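Long-range contact in 2-polyprenyl-6-methoxyphenol hydroxylase-like FAD-dependent oxidoreductase (Streptomyces sp. NRRL 11266, PDB 6UI5), which is a flavoprotein that binds flavin-adenine dinucleotide and belongs to the family of FAD-dependent aromatic-ring hydroxylase-like oxidoreductases: residues D400-I412 and L462-W476. Residues are numbered along the deposited sequence; the frame is centred on the assembly and turned at random.
Sequences DRLLGRRLPKVQI and LPGTLLLRPDGCVAW
Leu407 plugs one face of the beta hairpin formed by strands 465-468 and 474-477, at the edge of the mixed sheet in the thioredoxin-like C-terminal domain. Its CG lies beside the backbone N (chi1 -74°), and the isobutyl fork spreads over the hairpin: CD2 meets Leu466 CD2 tip to tip at 3.8 Å, while the side chain crosses that of Leu468 at about a right angle, Leu407 CD1 resting on Leu468 CD2. Val474 CG2 and Leu462 CD2 close round the same fork. Leu462 is shared, since its CD2 also packs 3.7 Å from Leu402 CD1 and its CD1 faces Val410 CG2.

Beside this apolar cluster, the type II turn from Leu402 to Arg405 is pinned to Val474 by both backbone groups of the valine. Gly404 N donates to Val474 O at 2.8 Å, nearly straight (171°) and on a lone pair, whereas Val474 N reaches Arg405 O from above the carbonyl plane, 3.1 Å away.

The other flank, at the type I turn from Arg469 to Gly472, is held partly through water. Arg406 CG packs against Gly472 O, 3.5 Å away, and a water lies between Leu407 N and Gly472 O, linking them by contacts that are short in the model. The Arg406 guanidinium, salt-bridged to Glu52, touches the turn through another water, which accepts from Arg406 NH1 and donates to Asp471 O.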
loop_
_atom_site.group_PDB
_atom_site.type_symbol
_atom_site.label_atom_id
_atom_site.label_comp_id
_atom_site.label_asym_id
_atom_site.label_seq_id
_atom_site.Cartn_x
_atom_site.Cartn_y
_atom_site.Cartn_z
ATOM N N ASP A 400 10.219 4.234 19.895
ATOM C CA ASP A 400 10.312 5.590 20.422
ATOM C C ASP A 400 9.785 6.562 19.372
ATOM O O ASP A 400 10.291 6.602 18.247
ATOM C CB ASP A 400 11.761 5.921 20.790
ATOM C CG ASP A 400 11.904 7.241 21.538
ATOM O OD1 ASP A 400 10.905 7.968 21.710
ATOM O OD2 ASP A 400 13.040 7.562 21.937
ATOM N N ARG A 401 8.784 7.350 19.751
ATOM C CA ARG A 401 8.121 8.293 18.865
ATOM C C ARG A 401 8.669 9.704 18.992
ATOM O O ARG A 401 8.133 10.629 18.370
ATOM C CB ARG A 401 6.618 8.282 19.146
ATOM C CG ARG A 401 5.924 7.069 18.534
ATOM C CD ARG A 401 5.530 7.356 17.102
ATOM N NE ARG A 401 5.947 6.355 16.119
ATOM C CZ ARG A 401 5.966 6.575 14.809
ATOM N NH1 ARG A 401 6.365 5.617 13.967
ATOM N NH2 ARG A 401 5.582 7.760 14.319
ATOM N N LEU A 402 9.710 9.899 19.796
ATOM C CA LEU A 402 10.266 11.227 20.019
ATOM C C LEU A 402 11.644 11.419 19.407
ATOM O O LEU A 402 11.926 12.501 18.873
ATOM C CB LEU A 402 10.324 11.529 21.527
ATOM C CG LEU A 402 8.961 11.514 22.232
ATOM C CD1 LEU A 402 9.091 11.717 23.724
ATOM C CD2 LEU A 402 7.970 12.538 21.646
ATOM N N LEU A 403 12.509 10.398 19.465
ATOM C CA LEU A 403 13.856 10.522 18.914
ATOM C C LEU A 403 13.807 10.827 17.427
ATOM O O LEU A 403 13.038 10.220 16.671
ATOM C CB LEU A 403 14.663 9.246 19.136
ATOM C CG LEU A 403 15.666 9.223 20.295
ATOM C CD1 LEU A 403 16.217 7.828 20.460
ATOM C CD2 LEU A 403 16.811 10.206 20.104
ATOM N N GLY A 404 14.658 11.762 17.014
ATOM C CA GLY A 404 14.769 12.137 15.622
ATOM C C GLY A 404 13.634 12.976 15.108
ATOM O O GLY A 404 13.484 13.082 13.885
ATOM N N ARG A 405 12.800 13.536 15.992
ATOM C CA ARG A 405 11.641 14.328 15.584
ATOM C C ARG A 405 11.500 15.579 16.419
ATOM O O ARG A 405 11.954 15.645 17.561
ATOM C CB ARG A 405 10.337 13.537 15.680
ATOM C CG ARG A 405 10.470 12.338 14.808
ATOM C CD ARG A 405 9.224 11.722 14.374
ATOM N NE ARG A 405 9.360 10.293 14.638
ATOM C CZ ARG A 405 8.539 9.365 14.182
ATOM N NH1 ARG A 405 8.744 8.076 14.488
ATOM N NH2 ARG A 405 7.528 9.718 13.391
ATOM N N ARG A 406 10.876 16.578 15.822
ATOM C CA ARG A 406 10.517 17.764 16.577
ATOM C C ARG A 406 9.371 17.418 17.521
ATOM O O ARG A 406 8.466 16.651 17.182
ATOM C CB ARG A 406 10.136 18.918 15.625
ATOM C CG ARG A 406 11.341 19.532 14.824
ATOM C CD ARG A 406 10.855 20.501 13.743
ATOM N NE ARG A 406 9.582 19.987 13.282
ATOM C CZ ARG A 406 9.420 19.311 12.166
ATOM N NH1 ARG A 406 10.457 19.131 11.352
ATOM N NH2 ARG A 406 8.215 18.838 11.859
ATOM N N LEU A 407 9.413 17.998 18.711
ATOM C CA LEU A 407 8.466 17.684 19.761
ATOM C C LEU A 407 7.031 18.129 19.424
ATOM O O LEU A 407 6.811 19.000 18.567
ATOM C CB LEU A 407 8.917 18.361 21.045
ATOM C CG LEU A 407 10.111 17.680 21.687
ATOM C CD1 LEU A 407 10.605 18.588 22.795
ATOM C CD2 LEU A 407 9.661 16.310 22.253
ATOM N N PRO A 408 6.039 17.561 20.121
ATOM C CA PRO A 408 4.645 17.996 19.941
ATOM C C PRO A 408 4.358 19.361 20.554
ATOM O O PRO A 408 5.100 19.882 21.396
ATOM C CB PRO A 408 3.832 16.906 20.653
ATOM C CG PRO A 408 4.780 15.746 20.829
ATOM C CD PRO A 408 6.138 16.347 20.958
ATOM N N LYS A 409 3.235 19.940 20.119
ATOM C CA LYS A 409 2.905 21.309 20.503
ATOM C C LYS A 409 2.440 21.323 21.951
ATOM O O LYS A 409 1.252 21.151 22.239
ATOM C CB LYS A 409 1.844 21.901 19.561
ATOM C CG LYS A 409 1.314 23.273 19.970
ATOM C CD LYS A 409 0.584 23.995 18.846
ATOM C CE LYS A 409 1.548 24.816 18.002
ATOM N NZ LYS A 409 1.009 26.200 17.715
ATOM N N VAL A 410 3.371 21.489 22.877
ATOM C CA VAL A 410 3.025 21.481 24.291
ATOM C C VAL A 410 3.513 22.778 24.893
ATOM O O VAL A 410 4.507 23.360 24.449
ATOM C CB VAL A 410 3.608 20.265 25.075
ATOM C CG1 VAL A 410 2.897 18.972 24.684
ATOM C CG2 VAL A 410 5.122 20.133 24.878
ATOM N N GLN A 411 2.800 23.224 25.916
ATOM C CA GLN A 411 3.283 24.304 26.761
ATOM C C GLN A 411 4.439 23.830 27.627
ATOM O O GLN A 411 4.407 22.732 28.188
ATOM C CB GLN A 411 2.157 24.808 27.659
ATOM C CG GLN A 411 1.140 25.627 26.937
ATOM C CD GLN A 411 1.764 26.866 26.374
ATOM O OE1 GLN A 411 2.238 26.869 25.237
ATOM N NE2 GLN A 411 1.794 27.932 27.172
ATOM N N ILE A 412 5.459 24.664 27.763
ATOM C CA ILE A 412 6.429 24.453 28.820
ATOM C C ILE A 412 6.514 25.726 29.648
ATOM O O ILE A 412 6.683 26.821 29.103
ATOM C CB ILE A 412 7.802 24.015 28.280
ATOM C CG1 ILE A 412 8.429 25.090 27.446
ATOM C CG2 ILE A 412 7.697 22.701 27.485
ATOM C CD1 ILE A 412 9.453 25.798 28.186
ATOM N N LEU A 462 5.940 13.267 28.169
ATOM C CA LEU A 462 7.294 13.556 27.744
ATOM C C LEU A 462 8.264 13.158 28.851
ATOM O O LEU A 462 7.947 13.283 30.048
ATOM C CB LEU A 462 7.462 15.050 27.429
ATOM C CG LEU A 462 6.889 15.572 26.106
ATOM C CD1 LEU A 462 7.375 16.988 25.897
ATOM C CD2 LEU A 462 7.269 14.680 24.920
ATOM N N PRO A 463 9.453 12.695 28.493
ATOM C CA PRO A 463 10.444 12.346 29.529
ATOM C C PRO A 463 10.858 13.551 30.354
ATOM O O PRO A 463 10.388 14.667 30.112
ATOM C CB PRO A 463 11.628 11.818 28.716
ATOM C CG PRO A 463 11.477 12.565 27.359
ATOM C CD PRO A 463 9.984 12.506 27.134
ATOM N N GLY A 464 11.775 13.332 31.305
ATOM C CA GLY A 464 12.187 14.399 32.198
ATOM C C GLY A 464 13.233 15.319 31.616
ATOM O O GLY A 464 13.301 16.493 32.001
ATOM N N THR A 465 14.052 14.820 30.685
ATOM C CA THR A 465 15.122 15.599 30.065
ATOM C C THR A 465 15.150 15.309 28.564
ATOM O O THR A 465 14.808 14.206 28.127
ATOM C CB THR A 465 16.490 15.274 30.725
ATOM O OG1 THR A 465 16.295 14.951 32.118
ATOM C CG2 THR A 465 17.488 16.454 30.609
ATOM N N LEU A 466 15.546 16.304 27.767
ATOM C CA LEU A 466 15.636 16.113 26.316
ATOM C C LEU A 466 16.684 17.062 25.758
ATOM O O LEU A 466 16.902 18.165 26.283
ATOM C CB LEU A 466 14.301 16.341 25.570
ATOM C CG LEU A 466 12.999 15.589 25.961
ATOM C CD1 LEU A 466 12.136 16.381 26.926
ATOM C CD2 LEU A 466 12.154 15.135 24.799
ATOM N N LEU A 467 17.339 16.624 24.692
ATOM C CA LEU A 467 18.288 17.468 23.980
ATOM C C LEU A 467 17.789 17.697 22.555
ATOM O O LEU A 467 17.506 16.733 21.830
ATOM C CB LEU A 467 19.673 16.840 23.970
ATOM C CG LEU A 467 20.770 17.539 23.178
ATOM C CD1 LEU A 467 21.326 18.807 23.893
ATOM C CD2 LEU A 467 21.891 16.509 22.848
ATOM N N LEU A 468 17.647 18.964 22.167
ATOM C CA LEU A 468 17.165 19.299 20.827
ATOM C C LEU A 468 18.314 19.850 20.012
ATOM O O LEU A 468 19.046 20.737 20.475
ATOM C CB LEU A 468 16.036 20.323 20.868
ATOM C CG LEU A 468 14.906 20.004 21.840
ATOM C CD1 LEU A 468 13.955 21.223 21.949
ATOM C CD2 LEU A 468 14.155 18.734 21.429
ATOM N N ARG A 469 18.492 19.302 18.821
ATOM C CA ARG A 469 19.365 19.934 17.846
ATOM C C ARG A 469 18.783 21.256 17.339
ATOM O O ARG A 469 17.579 21.513 17.461
ATOM C CB ARG A 469 19.618 19.003 16.668
ATOM C CG ARG A 469 19.758 17.521 17.051
ATOM C CD ARG A 469 20.272 16.782 15.844
ATOM N NE ARG A 469 19.607 17.240 14.601
ATOM C CZ ARG A 469 19.662 16.608 13.431
ATOM N NH1 ARG A 469 20.379 15.476 13.286
ATOM N NH2 ARG A 469 19.010 17.114 12.389
ATOM N N PRO A 470 19.639 22.130 16.798
ATOM C CA PRO A 470 19.163 23.461 16.393
ATOM C C PRO A 470 17.987 23.436 15.425
ATOM O O PRO A 470 17.261 24.430 15.344
ATOM C CB PRO A 470 20.404 24.104 15.757
ATOM C CG PRO A 470 21.556 23.441 16.435
ATOM C CD PRO A 470 21.108 22.012 16.661
ATOM N N ASP A 471 17.761 22.338 14.711
ATOM C CA ASP A 471 16.593 22.225 13.866
ATOM C C ASP A 471 15.388 21.615 14.587
ATOM O O ASP A 471 14.434 21.192 13.929
ATOM C CB ASP A 471 16.945 21.427 12.614
ATOM C CG ASP A 471 17.515 20.062 12.925
ATOM O OD1 ASP A 471 17.406 19.612 14.083
ATOM O OD2 ASP A 471 18.037 19.415 11.986
ATOM N N GLY A 472 15.411 21.560 15.914
ATOM C CA GLY A 472 14.300 21.047 16.696
ATOM C C GLY A 472 14.261 19.543 16.922
ATOM O O GLY A 472 13.368 19.066 17.646
ATOM N N CYS A 473 15.173 18.778 16.324
ATOM C CA CYS A 473 15.069 17.323 16.356
ATOM C C CYS A 473 15.636 16.789 17.668
ATOM O O CYS A 473 16.699 17.242 18.125
ATOM C CB CYS A 473 15.813 16.686 15.167
ATOM S SG CYS A 473 15.189 17.130 13.492
ATOM N N VAL A 474 14.916 15.835 18.270
ATOM C CA VAL A 474 15.337 15.212 19.532
ATOM C C VAL A 474 16.526 14.291 19.272
ATOM O O VAL A 474 16.363 13.207 18.703
ATOM C CB VAL A 474 14.213 14.415 20.179
ATOM C CG1 VAL A 474 14.806 13.643 21.398
ATOM C CG2 VAL A 474 13.096 15.298 20.583
ATOM N N ALA A 475 17.710 14.677 19.737
ATOM C CA ALA A 475 18.854 13.791 19.589
ATOM C C ALA A 475 19.093 12.925 20.819
ATOM O O ALA A 475 19.908 12.003 20.758
ATOM C CB ALA A 475 20.116 14.609 19.281
ATOM N N TRP A 476 18.390 13.182 21.918
ATOM C CA TRP A 476 18.615 12.461 23.165
ATOM C C TRP A 476 17.500 12.802 24.136
ATOM O O TRP A 476 17.031 13.949 24.183
ATOM C CB TRP A 476 19.970 12.824 23.796
ATOM C CG TRP A 476 20.189 12.315 25.214
ATOM C CD1 TRP A 476 20.894 11.193 25.587
ATOM C CD2 TRP A 476 19.737 12.918 26.432
ATOM N NE1 TRP A 476 20.900 11.066 26.948
ATOM C CE2 TRP A 476 20.197 12.104 27.497
ATOM C CE3 TRP A 476 18.999 14.068 26.730
ATOM C CZ2 TRP A 476 19.930 12.397 28.840
ATOM C CZ3 TRP A 476 18.731 14.357 28.060
ATOM C CH2 TRP A 476 19.201 13.526 29.104
HETATM O O HOH W 1 12.951 20.200 11.560
HETATM O O HOH W 2 11.289 19.587 19.199
#